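Local coordinates for sensor histidine kinase CusS (Escherichia coli, PDB 5KU5), which senses periplasmic copper and silver ions and activates its partner CusR by phosphorylation in a two-component regulatory system, at residues 82-96 and 106-118. Sequence-based numbering, arbitrary orientation. Where two conformers were deposited one is given.
Sequences DAQGGEVYLLSGPTM and MEHSNWRMINLPV. With AG (silver ion), chain E.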
ATOM      1  N   ASP A  82      12.617  14.138  10.887  1.00 29.88           N
ATOM      2  CA  ASP A  82      11.458  13.512  11.535  1.00 29.95           C
ATOM      3  C   ASP A  82      11.559  11.991  11.646  1.00 30.08           C
ATOM      4  O   ASP A  82      10.762  11.379  12.353  1.00 29.48           O
ATOM      5  CB  ASP A  82      10.167  13.887  10.801  1.00 29.73           C
ATOM      6  CG  ASP A  82       9.937  15.382  10.760  1.00 29.85           C
ATOM      7  OD1 ASP A  82      10.230  16.065  11.762  1.00 29.85           O
ATOM      8  OD2 ASP A  82       9.461  15.880   9.721  1.00 30.38           O
ATOM      9  N   ALA A  83      12.511  11.386  10.933  1.00 31.25           N
ATOM     10  CA  ALA A  83      12.815   9.961  11.071  1.00 32.50           C
ATOM     11  C   ALA A  83      13.868   9.805  12.163  1.00 33.87           C
ATOM     12  O   ALA A  83      15.059  10.009  11.922  1.00 34.01           O
ATOM     13  CB  ALA A  83      13.315   9.382   9.752  1.00 32.89           C
ATOM     14  N   GLN A  84      13.416   9.448  13.362  1.00 35.35           N
ATOM     15  CA  GLN A  84      14.280   9.387  14.541  1.00 36.20           C
ATOM     16  C   GLN A  84      14.910   8.004  14.693  1.00 35.70           C
ATOM     17  O   GLN A  84      14.545   7.230  15.583  1.00 35.82           O
ATOM     18  CB  GLN A  84      13.484   9.783  15.786  1.00 37.62           C
ATOM     19  CG  GLN A  84      13.074  11.253  15.775  1.00 38.28           C
ATOM     20  CD  GLN A  84      11.877  11.564  16.653  1.00 39.30           C
ATOM     21  OE1 GLN A  84      11.359  10.701  17.369  1.00 39.79           O
ATOM     22  NE2 GLN A  84      11.425  12.813  16.599  1.00 40.29           N
ATOM     23  N   GLY A  85      15.867   7.717  13.811  1.00 35.03           N
ATOM     24  CA  GLY A  85      16.577   6.442  13.790  1.00 34.84           C
ATOM     25  C   GLY A  85      16.778   5.932  12.376  1.00 34.47           C
ATOM     26  O   GLY A  85      15.886   6.040  11.531  1.00 34.69           O
ATOM     27  N   GLY A  86      17.953   5.366  12.120  1.00 34.20           N
ATOM     28  CA  GLY A  86      18.259   4.774  10.825  1.00 33.78           C
ATOM     29  C   GLY A  86      18.627   5.802   9.775  1.00 33.62           C
ATOM     30  O   GLY A  86      18.922   6.958  10.092  1.00 33.35           O
ATOM     31  N   GLU A  87      18.601   5.362   8.521  1.00 33.24           N
ATOM     32  CA  GLU A  87      19.109   6.126   7.390  1.00 33.22           C
ATOM     33  C   GLU A  87      17.985   6.404   6.377  1.00 31.41           C
ATOM     34  O   GLU A  87      17.888   5.753   5.339  1.00 31.02           O
ATOM     35  CB  GLU A  87      20.271   5.343   6.763  1.00 35.15           C
ATOM     36  CG  GLU A  87      21.275   6.198   6.013  1.00 37.28           C
ATOM     37  CD  GLU A  87      22.189   5.382   5.113  1.00 38.40           C
ATOM     38  OE1 GLU A  87      22.515   4.229   5.475  1.00 40.08           O
ATOM     39  OE2 GLU A  87      22.586   5.893   4.045  1.00 38.94           O
ATOM     40  N   VAL A  88      17.131   7.374   6.713  1.00 29.82           N
ATOM     41  CA  VAL A  88      16.015   7.805   5.863  1.00 28.68           C
ATOM     42  C   VAL A  88      16.338   9.177   5.282  1.00 28.59           C
ATOM     43  O   VAL A  88      16.756  10.074   6.013  1.00 27.74           O
ATOM     44  CB  VAL A  88      14.687   7.899   6.652  1.00 28.07           C
ATOM     45  CG1 VAL A  88      13.530   8.274   5.728  1.00 27.85           C
ATOM     46  CG2 VAL A  88      14.400   6.592   7.379  1.00 27.88           C
ATOM     47  N   TYR A  89      16.129   9.336   3.975  1.00 28.80           N
ATOM     48  CA  TYR A  89      16.432  10.587   3.281  1.00 29.34           C
ATOM     49  C   TYR A  89      15.198  11.245   2.693  1.00 28.44           C
ATOM     50  O   TYR A  89      14.182  10.591   2.464  1.00 27.53           O
ATOM     51  CB  TYR A  89      17.446  10.341   2.171  1.00 30.19           C
ATOM     52  CG  TYR A  89      18.781   9.885   2.698  1.00 31.23           C
ATOM     53  CD1 TYR A  89      19.697  10.800   3.218  1.00 32.05           C
ATOM     54  CD2 TYR A  89      19.125   8.540   2.697  1.00 31.98           C
ATOM     55  CE1 TYR A  89      20.923  10.384   3.713  1.00 32.59           C
ATOM     56  CE2 TYR A  89      20.348   8.115   3.185  1.00 32.80           C
ATOM     57  CZ  TYR A  89      21.242   9.041   3.695  1.00 32.89           C
ATOM     58  OH  TYR A  89      22.454   8.627   4.184  1.00 35.47           O
ATOM     59  N   LEU A  90      15.316  12.549   2.455  1.00 27.78           N
ATOM     60  CA  LEU A  90      14.300  13.334   1.779  1.00 27.25           C
ATOM     61  C   LEU A  90      14.825  13.745   0.406  1.00 27.26           C
ATOM     62  O   LEU A  90      15.903  14.331   0.304  1.00 26.97           O
ATOM     63  CB  LEU A  90      13.951  14.571   2.606  1.00 27.33           C
ATOM     64  CG  LEU A  90      13.310  14.286   3.969  1.00 27.44           C
ATOM     65  CD1 LEU A  90      13.270  15.546   4.817  1.00 27.78           C
ATOM     66  CD2 LEU A  90      11.912  13.703   3.816  1.00 27.33           C
ATOM     67  N   LEU A  91      14.069  13.410  -0.641  1.00 27.19           N
ATOM     68  CA  LEU A  91      14.342  13.870  -1.999  1.00 27.60           C
ATOM     69  C   LEU A  91      13.276  14.880  -2.406  1.00 28.17           C
ATOM     70  O   LEU A  91      12.086  14.661  -2.153  1.00 28.72           O
ATOM     71  CB  LEU A  91      14.322  12.698  -2.983  1.00 27.62           C
ATOM     72  CG  LEU A  91      15.134  11.446  -2.654  1.00 27.87           C
ATOM     73  CD1 LEU A  91      14.893  10.391  -3.721  1.00 27.88           C
ATOM     74  CD2 LEU A  91      16.619  11.754  -2.537  1.00 28.07           C
ATOM     75  N   SER A  92      13.702  15.978  -3.037  1.00 28.72           N
ATOM     76  CA  SER A  92      12.783  16.978  -3.601  1.00 29.07           C
ATOM     77  C   SER A  92      12.590  16.797  -5.121  1.00 28.95           C
ATOM     78  O   SER A  92      12.180  17.723  -5.822  1.00 30.27           O
ATOM     79  CB  SER A  92      13.277  18.389  -3.275  1.00 29.38           C
ATOM     80  OG  SER A  92      14.472  18.691  -3.970  1.00 30.31           O
ATOM     81  N   GLY A  93      12.886  15.596  -5.614  1.00 28.38           N
ATOM     82  CA  GLY A  93      12.621  15.188  -6.993  1.00 27.08           C
ATOM     83  C   GLY A  93      12.993  13.719  -7.100  1.00 26.49           C
ATOM     84  O   GLY A  93      13.511  13.151  -6.135  1.00 26.30           O
ATOM     85  N   PRO A  94      12.744  13.082  -8.257  1.00 25.58           N
ATOM     86  CA  PRO A  94      12.156  13.607  -9.481  1.00 25.30           C
ATOM     87  C   PRO A  94      10.636  13.686  -9.423  1.00 24.96           C
ATOM     88  O   PRO A  94      10.020  13.271  -8.434  1.00 24.00           O
ATOM     89  CB  PRO A  94      12.565  12.565 -10.523  1.00 25.56           C
ATOM     90  CG  PRO A  94      12.611  11.289  -9.766  1.00 25.67           C
ATOM     91  CD  PRO A  94      13.048  11.643  -8.372  1.00 25.55           C
ATOM     92  N   THR A  95      10.052  14.215 -10.494  1.00 24.76           N
ATOM     93  CA  THR A  95       8.612  14.170 -10.705  1.00 25.13           C
ATOM     94  C   THR A  95       8.246  12.823 -11.340  1.00 25.55           C
ATOM     95  O   THR A  95       8.886  12.386 -12.296  1.00 25.23           O
ATOM     96  CB  THR A  95       8.142  15.327 -11.607  1.00 25.00           C
ATOM     97  OG1 THR A  95       8.469  16.575 -10.982  1.00 25.15           O
ATOM     98  CG2 THR A  95       6.629  15.265 -11.854  1.00 24.75           C
ATOM     99  N   MET A  96       7.228  12.169 -10.787  1.00 26.40           N
ATOM    100  CA  MET A  96       6.679  10.941 -11.351  1.00 27.06           C
ATOM    101  C   MET A  96       5.479  11.307 -12.206  1.00 28.24           C
ATOM    102  O   MET A  96       4.579  12.002 -11.733  1.00 28.63           O
ATOM    103  CB  MET A  96       6.244   9.983 -10.241  1.00 26.62           C
ATOM    104  CG  MET A  96       5.762   8.631 -10.743  1.00 26.43           C
ATOM    105  SD  MET A  96       5.317   7.505  -9.410  1.00 26.27           S
ATOM    106  CE  MET A  96       4.517   6.204 -10.349  1.00 26.17           C
ATOM    107  N   MET A 106      -2.534  13.489  -9.625  1.00 39.20           N
ATOM    108  CA  MET A 106      -1.651  13.385  -8.456  1.00 40.14           C
ATOM    109  C   MET A 106      -0.294  14.018  -8.765  1.00 37.69           C
ATOM    110  O   MET A 106       0.398  13.587  -9.687  1.00 37.00           O
ATOM    111  CB  MET A 106      -1.458  11.915  -8.067  1.00 42.31           C
ATOM    112  CG  MET A 106      -2.734  11.212  -7.625  1.00 44.12           C
ATOM    113  SD  MET A 106      -3.221  11.634  -5.941  1.00 47.40           S
ATOM    114  CE  MET A 106      -2.391  10.340  -5.019  1.00 46.80           C
ATOM    115  N   GLU A 107       0.064  15.045  -7.998  1.00 35.28           N
ATOM    116  CA  GLU A 107       1.366  15.707  -8.105  1.00 34.34           C
ATOM    117  C   GLU A 107       2.352  14.978  -7.191  1.00 31.42           C
ATOM    118  O   GLU A 107       2.272  15.112  -5.971  1.00 30.06           O
ATOM    119  CB  GLU A 107       1.229  17.189  -7.701  1.00 35.89           C
ATOM    120  CG  GLU A 107       2.527  17.989  -7.565  1.00 37.88           C
ATOM    121  CD  GLU A 107       3.328  18.095  -8.851  1.00 40.31           C
ATOM    122  OE1 GLU A 107       2.726  18.074  -9.952  1.00 42.22           O
ATOM    123  OE2 GLU A 107       4.571  18.221  -8.759  1.00 41.67           O
ATOM    124  N   HIS A 108       3.268  14.206  -7.785  1.00 29.03           N
ATOM    125  CA  HIS A 108       4.273  13.438  -7.030  1.00 27.81           C
ATOM    126  C   HIS A 108       5.710  13.832  -7.394  1.00 27.34           C
ATOM    127  O   HIS A 108       6.260  13.339  -8.379  1.00 27.22           O
ATOM    128  CB  HIS A 108       4.071  11.928  -7.237  1.00 26.83           C
ATOM    129  CG  HIS A 108       2.894  11.362  -6.500  1.00 26.22           C
ATOM    130  ND1 HIS A 108       2.370  10.123  -6.786  1.00 25.53           N
ATOM    131  CD2 HIS A 108       2.134  11.863  -5.497  1.00 25.57           C
ATOM    132  CE1 HIS A 108       1.347   9.877  -5.990  1.00 25.28           C
ATOM    133  NE2 HIS A 108       1.181  10.918  -5.196  1.00 25.34           N
ATOM    134  N   SER A 109       6.302  14.726  -6.601  1.00 26.75           N
ATOM    135  CA  SER A 109       7.714  15.103  -6.749  1.00 26.51           C
ATOM    136  C   SER A 109       8.532  15.167  -5.442  1.00 25.79           C
ATOM    137  O   SER A 109       9.640  15.703  -5.446  1.00 26.23           O
ATOM    138  CB  SER A 109       7.811  16.434  -7.504  1.00 26.67           C
ATOM    139  OG  SER A 109       7.267  17.497  -6.745  1.00 27.18           O
ATOM    140  N   ASN A 110       8.015  14.607  -4.347  1.00 25.19           N
ATOM    141  CA  ASN A 110       8.712  14.617  -3.048  1.00 24.93           C
ATOM    142  C   ASN A 110       8.671  13.244  -2.405  1.00 24.32           C
ATOM    143  O   ASN A 110       7.616  12.610  -2.378  1.00 24.67           O
ATOM    144  CB  ASN A 110       8.090  15.641  -2.104  1.00 24.97           C
ATOM    145  CG  ASN A 110       8.231  17.057  -2.613  1.00 24.90           C
ATOM    146  OD1 ASN A 110       9.299  17.660  -2.519  1.00 25.32           O
ATOM    147  ND2 ASN A 110       7.151  17.592  -3.163  1.00 24.80           N
ATOM    148  N   TRP A 111       9.809  12.795  -1.871  1.00 23.82           N
ATOM    149  CA  TRP A 111       9.987  11.387  -1.501  1.00 23.49           C
ATOM    150  C   TRP A 111      10.723  11.187  -0.178  1.00 23.83           C
ATOM    151  O   TRP A 111      11.616  11.963   0.173  1.00 23.63           O
ATOM    152  CB  TRP A 111      10.745  10.641  -2.613  1.00 23.15           C
ATOM    153  CG  TRP A 111      10.242  10.953  -3.985  1.00 22.84           C
ATOM    154  CD1 TRP A 111      10.655  11.972  -4.790  1.00 22.88           C
ATOM    155  CD2 TRP A 111       9.207  10.269  -4.698  1.00 22.98           C
ATOM    156  NE1 TRP A 111       9.950  11.959  -5.967  1.00 23.37           N
ATOM    157  CE2 TRP A 111       9.051  10.925  -5.936  1.00 23.00           C
ATOM    158  CE3 TRP A 111       8.400   9.158  -4.411  1.00 22.86           C
ATOM    159  CZ2 TRP A 111       8.118  10.510  -6.895  1.00 22.94           C
ATOM    160  CZ3 TRP A 111       7.471   8.741  -5.364  1.00 22.82           C
ATOM    161  CH2 TRP A 111       7.340   9.419  -6.593  1.00 23.01           C
ATOM    162  N   ARG A 112      10.325  10.139   0.545  1.00 23.85           N
ATOM    163  CA  ARG A 112      11.129   9.566   1.624  1.00 23.86           C
ATOM    164  C   ARG A 112      11.829   8.359   1.028  1.00 24.11           C
ATOM    165  O   ARG A 112      11.162   7.470   0.481  1.00 23.36           O
ATOM    166  CB  ARG A 112      10.275   9.145   2.825  1.00 24.17           C
ATOM    167  CG  ARG A 112      10.274  10.173   3.938  1.00 24.43           C
ATOM    168  CD  ARG A 112       9.582   9.694   5.203  1.00 24.66           C
ATOM    169  NE  ARG A 112       9.620  10.772   6.190  1.00 24.95           N
ATOM    170  CZ  ARG A 112       8.729  11.756   6.314  1.00 25.03           C
ATOM    171  NH1 ARG A 112       7.634  11.820   5.555  1.00 25.32           N
ATOM    172  NH2 ARG A 112       8.929  12.687   7.240  1.00 25.50           N
ATOM    173  N   MET A 113      13.161   8.333   1.143  1.00 24.12           N
ATOM    174  CA  MET A 113      13.985   7.300   0.515  0.50 23.94           C
ATOM    175  C   MET A 113      14.782   6.509   1.546  1.00 24.47           C
ATOM    176  O   MET A 113      15.308   7.079   2.502  1.00 24.38           O
ATOM    177  CB  MET A 113      14.942   7.930  -0.505  0.50 23.41           C
ATOM    178  CG  MET A 113      15.776   6.928  -1.298  0.50 22.89           C
ATOM    179  SD  MET A 113      17.346   6.486  -0.518  0.50 22.26           S
ATOM    180  CE  MET A 113      18.273   8.003  -0.735  0.50 22.30           C
ATOM    181  N   ILE A 114      14.865   5.198   1.328  1.00 24.67           N
ATOM    182  CA  ILE A 114      15.766   4.311   2.057  1.00 25.08           C
ATOM    183  C   ILE A 114      16.467   3.424   1.037  1.00 25.72           C
ATOM    184  O   ILE A 114      16.047   3.346  -0.123  1.00 25.70           O
ATOM    185  CB  ILE A 114      15.036   3.431   3.099  1.00 25.30           C
ATOM    186  CG1 ILE A 114      13.924   2.586   2.458  1.00 25.30           C
ATOM    187  CG2 ILE A 114      14.466   4.298   4.213  1.00 25.55           C
ATOM    188  CD1 ILE A 114      13.519   1.397   3.300  1.00 25.58           C
ATOM    189  N   ASN A 115      17.531   2.760   1.472  1.00 26.65           N
ATOM    190  CA  ASN A 115      18.206   1.759   0.649  1.00 27.32           C
ATOM    191  C   ASN A 115      18.714   0.597   1.491  1.00 27.44           C
ATOM    192  O   ASN A 115      18.958   0.755   2.686  1.00 27.00           O
ATOM    193  CB  ASN A 115      19.359   2.392  -0.135  1.00 27.69           C
ATOM    194  CG  ASN A 115      20.407   3.017   0.768  1.00 28.05           C
ATOM    195  OD1 ASN A 115      21.367   2.358   1.162  1.00 28.78           O
ATOM    196  ND2 ASN A 115      20.212   4.282   1.122  1.00 28.52           N
ATOM    197  N   LEU A 116      18.868  -0.565   0.855  1.00 28.17           N
ATOM    198  CA  LEU A 116      19.381  -1.762   1.521  1.00 28.83           C
ATOM    199  C   LEU A 116      20.069  -2.709   0.533  1.00 29.33           C
ATOM    200  O   LEU A 116      19.728  -2.709  -0.657  1.00 29.38           O
ATOM    201  CB  LEU A 116      18.257  -2.510   2.251  1.00 29.06           C
ATOM    202  CG  LEU A 116      17.150  -3.190   1.427  1.00 29.30           C
ATOM    203  CD1 LEU A 116      16.511  -4.325   2.217  1.00 29.57           C
ATOM    204  CD2 LEU A 116      16.095  -2.193   0.967  1.00 29.42           C
ATOM    205  N   PRO A 117      21.030  -3.526   1.020  1.00 29.55           N
ATOM    206  CA  PRO A 117      21.582  -4.578   0.164  1.00 29.30           C
ATOM    207  C   PRO A 117      20.534  -5.656  -0.102  1.00 29.45           C
ATOM    208  O   PRO A 117      19.733  -5.962   0.784  1.00 29.75           O
ATOM    209  CB  PRO A 117      22.752  -5.146   0.989  1.00 29.47           C
ATOM    210  CG  PRO A 117      22.990  -4.167   2.089  1.00 29.60           C
ATOM    211  CD  PRO A 117      21.660  -3.539   2.356  1.00 29.58           C
ATOM    212  N   VAL A 118      20.557  -6.225  -1.304  1.00 29.48           N
ATOM    213  CA  VAL A 118      19.507  -7.139  -1.764  1.00 29.87           C
ATOM    214  C   VAL A 118      20.074  -8.132  -2.788  1.00 30.10           C
ATOM    215  O   VAL A 118      21.122  -7.890  -3.389  1.00 29.83           O
ATOM    216  CB  VAL A 118      18.282  -6.306  -2.275  1.00 30.20           C
ATOM    217  CG1 VAL A 118      17.754  -6.735  -3.641  1.00 30.41           C
ATOM    218  CG2 VAL A 118      17.157  -6.305  -1.243  1.00 30.09           C
TER
HETATM  219 AG    AG E 201       3.294   8.634  -8.502  1.00 24.55          AG
HETATM  220  O   HOH W   1       7.264  14.405   8.366  1.00 30.31           O
HETATM  221  O   HOH W   2      18.295   3.203   4.198  1.00 31.22           O
HETATM  222  O   HOH W   3      10.899  16.694  -0.248  1.00 35.25           O
HETATM  223  O   HOH W   4       3.003  14.002 -10.668  1.00 24.60           O
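Trp111 turns an edge of its indole into the hollow of the bend that 92-96 makes around the cis peptide before Pro94. Its NE1 donates to Pro94 O at 2.8 Å, the acceptor only 5° out of the ring plane, which fixes the ring's rotation. Farther along the same edge, CH2 meets Met96 CB at 3.9 Å, and Met96 SD makes a Met-aromatic contact. Met96 runs on extended, CG anti to the backbone N (chi1 -175°); its SD and His108 ND1 each bind silver at 2.5 Å, and Ser47 O adds a ligand. With an alanine replacing Trp111, Pro94 O would probably lose its indole donor and a gap would be likely to open beside Met96 CB. Tyr89-Met113 and Leu91-Trp111 are antiparallel hydrogen-bonded pairs, Tyr89 N to Met113 O at 2.8 Å. On the face carrying these four, Leu91 CD1 fits against Met113 CB. On the other, Leu90 CD2 packs on Arg112 CG at 3.9 Å; the guanidinium reaches Asp82 through a water and salt-bridges Asp80 and Asp10. In the antiparallel sheet of the PDC-fold sensor domain, strand 89-91 lies between 78-79 and 111-122; Leu50 of strand 49-54 touches Trp111, Pro94 and Met96.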